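PDB 5DLL: aminopeptidase N from Francisella tularensis subsp. tularensis, which probably trims N-terminal amino acids from intracellular peptides as a zinc-dependent aminopeptidase of the M1 family. Local coordinates for residues K490-I502 with E511-F525. Sequence-based numbering, arbitrary orientation.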
loop_
_atom_site.group_PDB
_atom_site.type_symbol
_atom_site.label_atom_id
_atom_site.label_comp_id
_atom_site.label_asym_id
_atom_site.label_seq_id
_atom_site.Cartn_x
_atom_site.Cartn_y
_atom_site.Cartn_z
ATOM N N LYS A 490 4.287 17.714 23.349
ATOM C CA LYS A 490 5.119 17.503 22.151
ATOM C C LYS A 490 6.588 17.887 22.381
ATOM O O LYS A 490 6.914 18.580 23.346
ATOM C CB LYS A 490 4.561 18.301 20.968
ATOM C CG LYS A 490 3.094 18.039 20.651
ATOM C CD LYS A 490 2.863 16.659 20.055
ATOM C CE LYS A 490 1.395 16.269 20.123
ATOM N NZ LYS A 490 1.119 14.973 19.448
ATOM N N GLN A 491 7.462 17.442 21.479
ATOM C CA GLN A 491 8.914 17.599 21.641
ATOM C C GLN A 491 9.659 17.847 20.323
ATOM O O GLN A 491 9.094 17.713 19.235
ATOM C CB GLN A 491 9.501 16.348 22.301
ATOM C CG GLN A 491 9.046 16.115 23.730
ATOM C CD GLN A 491 9.872 15.057 24.431
ATOM O OE1 GLN A 491 10.214 14.027 23.844
ATOM N NE2 GLN A 491 10.203 15.306 25.692
ATOM N N ALA A 492 10.937 18.202 20.445
ATOM C CA ALA A 492 11.819 18.382 19.295
ATOM C C ALA A 492 12.345 17.033 18.802
ATOM O O ALA A 492 13.082 16.345 19.511
ATOM C CB ALA A 492 12.980 19.292 19.656
ATOM N N LEU A 493 11.957 16.664 17.584
ATOM C CA LEU A 493 12.386 15.412 16.961
ATOM C C LEU A 493 13.750 15.527 16.272
ATOM O O LEU A 493 14.321 16.610 16.155
ATOM C CB LEU A 493 11.345 14.969 15.931
ATOM C CG LEU A 493 9.921 14.786 16.456
ATOM C CD1 LEU A 493 8.921 14.768 15.311
ATOM C CD2 LEU A 493 9.828 13.514 17.283
ATOM N N HIS A 494 14.253 14.381 15.820
ATOM C CA HIS A 494 15.466 14.297 15.018
ATOM C C HIS A 494 15.058 14.359 13.540
ATOM O O HIS A 494 14.539 13.381 12.996
ATOM C CB HIS A 494 16.171 12.971 15.325
ATOM C CG HIS A 494 17.585 12.895 14.838
ATOM N ND1 HIS A 494 18.522 12.070 15.422
ATOM C CD2 HIS A 494 18.224 13.539 13.833
ATOM C CE1 HIS A 494 19.676 12.203 14.793
ATOM N NE2 HIS A 494 19.522 13.091 13.827
ATOM N N ILE A 495 15.278 15.512 12.902
ATOM C CA ILE A 495 14.887 15.716 11.498
ATOM C C ILE A 495 16.127 15.746 10.600
ATOM O O ILE A 495 17.006 16.586 10.799
ATOM C CB ILE A 495 14.129 17.055 11.262
ATOM C CG1 ILE A 495 13.212 17.432 12.435
ATOM C CG2 ILE A 495 13.339 16.998 9.959
ATOM C CD1 ILE A 495 12.053 16.494 12.670
ATOM N N PRO A 496 16.207 14.833 9.613
ATOM C CA PRO A 496 17.237 14.925 8.586
ATOM C C PRO A 496 16.780 15.805 7.425
ATOM O O PRO A 496 15.701 15.581 6.868
ATOM C CB PRO A 496 17.407 13.477 8.128
ATOM C CG PRO A 496 16.074 12.858 8.346
ATOM C CD PRO A 496 15.410 13.603 9.474
ATOM N N VAL A 497 17.600 16.797 7.080
ATOM C CA VAL A 497 17.307 17.717 5.984
ATOM C C VAL A 497 18.326 17.529 4.864
ATOM O O VAL A 497 19.429 18.075 4.918
ATOM C CB VAL A 497 17.343 19.184 6.454
ATOM C CG1 VAL A 497 16.651 20.080 5.435
ATOM C CG2 VAL A 497 16.694 19.323 7.823
ATOM N N LYS A 498 17.950 16.744 3.858
ATOM C CA LYS A 498 18.791 16.523 2.684
ATOM C C LYS A 498 18.691 17.750 1.790
ATOM O O LYS A 498 17.592 18.143 1.387
ATOM C CB LYS A 498 18.353 15.268 1.927
ATOM C CG LYS A 498 19.328 14.835 0.850
ATOM C CD LYS A 498 18.841 13.604 0.108
ATOM C CE LYS A 498 19.685 13.358 -1.134
ATOM N NZ LYS A 498 19.201 12.192 -1.920
ATOM N N MET A 499 19.834 18.355 1.482
ATOM C CA MET A 499 19.837 19.693 0.902
ATOM C C MET A 499 21.035 19.999 0.006
ATOM O O MET A 499 21.984 19.219 -0.095
ATOM C CB MET A 499 19.740 20.737 2.026
ATOM C CG MET A 499 20.785 20.602 3.129
ATOM S SD MET A 499 22.338 21.461 2.802
ATOM C CE MET A 499 21.831 23.169 2.966
ATOM N N GLY A 500 20.946 21.148 -0.658
ATOM C CA GLY A 500 22.025 21.690 -1.472
ATOM C C GLY A 500 21.804 23.177 -1.669
ATOM O O GLY A 500 20.747 23.703 -1.321
ATOM N N LEU A 501 22.806 23.859 -2.212
ATOM C CA LEU A 501 22.676 25.271 -2.561
ATOM C C LEU A 501 22.879 25.430 -4.057
ATOM O O LEU A 501 23.690 24.724 -4.658
ATOM C CB LEU A 501 23.693 26.120 -1.795
ATOM C CG LEU A 501 23.539 26.155 -0.271
ATOM C CD1 LEU A 501 24.643 26.999 0.349
ATOM C CD2 LEU A 501 22.168 26.675 0.137
ATOM N N ILE A 502 22.132 26.353 -4.652
ATOM C CA ILE A 502 22.232 26.635 -6.077
ATOM C C ILE A 502 22.532 28.124 -6.259
ATOM O O ILE A 502 21.702 28.973 -5.934
ATOM C CB ILE A 502 20.930 26.255 -6.822
ATOM C CG1 ILE A 502 20.380 24.915 -6.315
ATOM C CG2 ILE A 502 21.168 26.183 -8.324
ATOM C CD1 ILE A 502 19.065 24.512 -6.950
ATOM N N GLU A 511 26.409 20.206 -1.048
ATOM C CA GLU A 511 25.467 19.091 -1.025
ATOM C C GLU A 511 25.776 18.116 0.115
ATOM O O GLU A 511 26.818 17.453 0.118
ATOM C CB GLU A 511 25.473 18.349 -2.363
ATOM C CG GLU A 511 25.005 19.184 -3.545
ATOM C CD GLU A 511 24.719 18.337 -4.771
ATOM O OE1 GLU A 511 25.572 17.503 -5.138
ATOM O OE2 GLU A 511 23.637 18.499 -5.371
ATOM N N GLN A 512 24.857 18.037 1.075
ATOM C CA GLN A 512 25.003 17.166 2.237
ATOM C C GLN A 512 23.652 16.955 2.919
ATOM O O GLN A 512 22.639 17.513 2.491
ATOM C CB GLN A 512 25.994 17.778 3.232
ATOM C CG GLN A 512 25.535 19.103 3.827
ATOM C CD GLN A 512 26.550 19.719 4.774
ATOM O OE1 GLN A 512 27.620 19.158 5.015
ATOM N NE2 GLN A 512 26.213 20.882 5.321
ATOM N N VAL A 513 23.649 16.147 3.976
ATOM C CA VAL A 513 22.491 16.001 4.858
ATOM C C VAL A 513 22.822 16.669 6.193
ATOM O O VAL A 513 23.825 16.328 6.823
ATOM C CB VAL A 513 22.150 14.515 5.114
ATOM C CG1 VAL A 513 20.966 14.387 6.067
ATOM C CG2 VAL A 513 21.869 13.790 3.801
ATOM N N ILE A 514 21.995 17.626 6.609
ATOM C CA ILE A 514 22.138 18.245 7.930
ATOM C C ILE A 514 20.992 17.802 8.840
ATOM O O ILE A 514 19.966 17.305 8.366
ATOM C CB ILE A 514 22.233 19.790 7.866
ATOM C CG1 ILE A 514 20.980 20.409 7.236
ATOM C CG2 ILE A 514 23.475 20.211 7.095
ATOM C CD1 ILE A 514 20.889 21.908 7.423
ATOM N N GLU A 515 21.175 17.986 10.145
ATOM C CA GLU A 515 20.256 17.441 11.139
ATOM C C GLU A 515 19.680 18.528 12.031
ATOM O O GLU A 515 20.379 19.467 12.403
ATOM C CB GLU A 515 20.980 16.394 11.985
ATOM C CG GLU A 515 21.274 15.116 11.213
ATOM C CD GLU A 515 22.472 14.355 11.745
ATOM O OE1 GLU A 515 22.714 14.378 12.969
ATOM O OE2 GLU A 515 23.169 13.722 10.928
ATOM N N LEU A 516 18.398 18.387 12.360
ATOM C CA LEU A 516 17.720 19.283 13.292
ATOM C C LEU A 516 17.248 18.485 14.507
ATOM O O LEU A 516 16.201 17.839 14.468
ATOM C CB LEU A 516 16.541 19.971 12.603
ATOM C CG LEU A 516 15.687 20.911 13.454
ATOM C CD1 LEU A 516 16.510 22.076 13.979
ATOM C CD2 LEU A 516 14.503 21.410 12.640
ATOM N N LYS A 517 18.037 18.543 15.580
ATOM C CA LYS A 517 17.771 17.794 16.808
ATOM C C LYS A 517 17.270 18.709 17.921
ATOM O O LYS A 517 17.389 18.376 19.099
ATOM C CB LYS A 517 19.054 17.108 17.286
ATOM C CG LYS A 517 19.782 16.297 16.232
ATOM C CD LYS A 517 21.017 15.652 16.829
ATOM C CE LYS A 517 21.905 15.057 15.756
ATOM N NZ LYS A 517 23.033 14.273 16.329
ATOM N N GLU A 518 16.696 19.849 17.548
ATOM C CA GLU A 518 16.432 20.924 18.499
ATOM C C GLU A 518 15.198 21.710 18.065
ATOM O O GLU A 518 14.795 21.646 16.902
ATOM C CB GLU A 518 17.665 21.835 18.567
ATOM C CG GLU A 518 17.765 22.716 19.803
ATOM C CD GLU A 518 19.081 23.478 19.871
ATOM O OE1 GLU A 518 20.139 22.885 19.565
ATOM O OE2 GLU A 518 19.064 24.672 20.237
ATOM N N GLN A 519 14.596 22.435 19.004
ATOM C CA GLN A 519 13.443 23.298 18.711
ATOM C C GLN A 519 13.798 24.359 17.658
ATOM O O GLN A 519 13.017 24.621 16.736
ATOM C CB GLN A 519 12.936 23.963 20.003
ATOM C CG GLN A 519 11.830 25.001 19.826
ATOM C CD GLN A 519 10.601 24.452 19.126
ATOM O OE1 GLN A 519 10.257 23.277 19.274
ATOM N NE2 GLN A 519 9.927 25.305 18.361
ATOM N N LYS A 520 14.976 24.963 17.813
ATOM C CA LYS A 520 15.501 25.935 16.855
ATOM C C LYS A 520 17.014 25.752 16.716
ATOM O O LYS A 520 17.701 25.476 17.701
ATOM C CB LYS A 520 15.148 27.361 17.300
ATOM C CG LYS A 520 15.690 28.474 16.407
ATOM C CD LYS A 520 14.680 29.599 16.182
ATOM C CE LYS A 520 14.167 30.232 17.471
ATOM N NZ LYS A 520 15.257 30.745 18.345
ATOM N N GLN A 521 17.517 25.887 15.489
ATOM C CA GLN A 521 18.938 25.675 15.197
ATOM C C GLN A 521 19.344 26.363 13.889
ATOM O O GLN A 521 18.703 26.170 12.854
ATOM C CB GLN A 521 19.236 24.175 15.118
ATOM C CG GLN A 521 20.713 23.816 15.197
ATOM C CD GLN A 521 20.954 22.315 15.236
ATOM O OE1 GLN A 521 20.119 21.545 15.718
ATOM N NE2 GLN A 521 22.105 21.891 14.726
ATOM N N THR A 522 20.404 27.168 13.947
ATOM C CA THR A 522 20.919 27.880 12.775
ATOM C C THR A 522 22.151 27.155 12.226
ATOM O O THR A 522 22.906 26.538 12.983
ATOM C CB THR A 522 21.269 29.347 13.118
ATOM O OG1 THR A 522 20.126 29.989 13.694
ATOM C CG2 THR A 522 21.692 30.126 11.879
ATOM N N TYR A 523 22.334 27.229 10.909
ATOM C CA TYR A 523 23.437 26.557 10.214
ATOM C C TYR A 523 24.172 27.548 9.317
ATOM O O TYR A 523 23.561 28.204 8.469
ATOM C CB TYR A 523 22.908 25.388 9.376
ATOM C CG TYR A 523 22.034 24.445 10.169
ATOM C CD1 TYR A 523 20.668 24.678 10.292
ATOM C CD2 TYR A 523 22.576 23.339 10.820
ATOM C CE1 TYR A 523 19.864 23.833 11.031
ATOM C CE2 TYR A 523 21.776 22.487 11.560
ATOM C CZ TYR A 523 20.421 22.741 11.661
ATOM O OH TYR A 523 19.613 21.907 12.390
ATOM N N THR A 524 25.485 27.649 9.512
ATOM C CA THR A 524 26.301 28.624 8.787
ATOM C C THR A 524 27.125 27.971 7.667
ATOM O O THR A 524 27.755 26.927 7.866
ATOM C CB THR A 524 27.219 29.425 9.741
ATOM O OG1 THR A 524 27.795 30.527 9.031
ATOM C CG2 THR A 524 28.340 28.559 10.322
ATOM N N PHE A 525 27.096 28.597 6.489
ATOM C CA PHE A 525 27.864 28.152 5.328
ATOM C C PHE A 525 28.794 29.268 4.864
ATOM O O PHE A 525 28.338 30.278 4.330
ATOM C CB PHE A 525 26.928 27.752 4.186
ATOM C CG PHE A 525 26.064 26.564 4.500
ATOM C CD1 PHE A 525 26.578 25.277 4.410
ATOM C CD2 PHE A 525 24.740 26.730 4.890
ATOM C CE1 PHE A 525 25.790 24.178 4.702
ATOM C CE2 PHE A 525 23.945 25.632 5.183
ATOM C CZ PHE A 525 24.470 24.355 5.089
#
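Strands 495-502 and 511-516 pair as an antiparallel beta hairpin, their axes 4.6 Å apart at closest approach, with hydrogen-bonded pairs at Ile495-Leu516, Val497-Ile514 and Met499-Gln512. The hairpin belongs to the Ig-like beta domain of the M1 aminopeptidase, away from the zinc site. At the central pair, Val497 N donates to Ile514 O over 2.7 Å, nearly straight at 173°, and Ile514 N returns a bond to Val497 O; at the Met499-Gln512 pair the bond from Gln512 N to Met499 O is weak.

Ile495, Val497, Met499, Ile514 and Leu516 put their side chains on the face turned to strand 520-525 of a second sheet, consistent with an Ig-like beta sandwich; the exposed Gln512 shares this face. Ile495 CB lies beside Leu516 CB, and Val497 CB packs against Ile514 CG1. From strand 520-525, the Tyr523 ring takes Ile514 CD1 over its centre, and its OH donates to Glu515 O. Met499 begins with CG between backbone N and carbonyl carbon (chi1 53°) and bends again at chi2 and chi3, which swings the thioether to Phe525: CE stops 3.6 Å from Phe525 CZ, and SD stands oblique to the ring, 5.3 Å from its centroid, a Met-aromatic contact.

The other face, with Pro496, Lys498, Val513 and Glu515, lies partly against helix 390-423, where Pro496 meets Met402 and Leu406. Lys498 reaches past Val513 to a salt bridge with Asp539. Glu515 OE2 pairs with Arg443, while its OE1 makes a long salt bridge to Lys517 NZ and sits near the plane of the His494 ring, at its edge. Lys517 runs alongside that histidine, its CG over one ring face, 4.1 Å from the centroid, in a CH-pi contact.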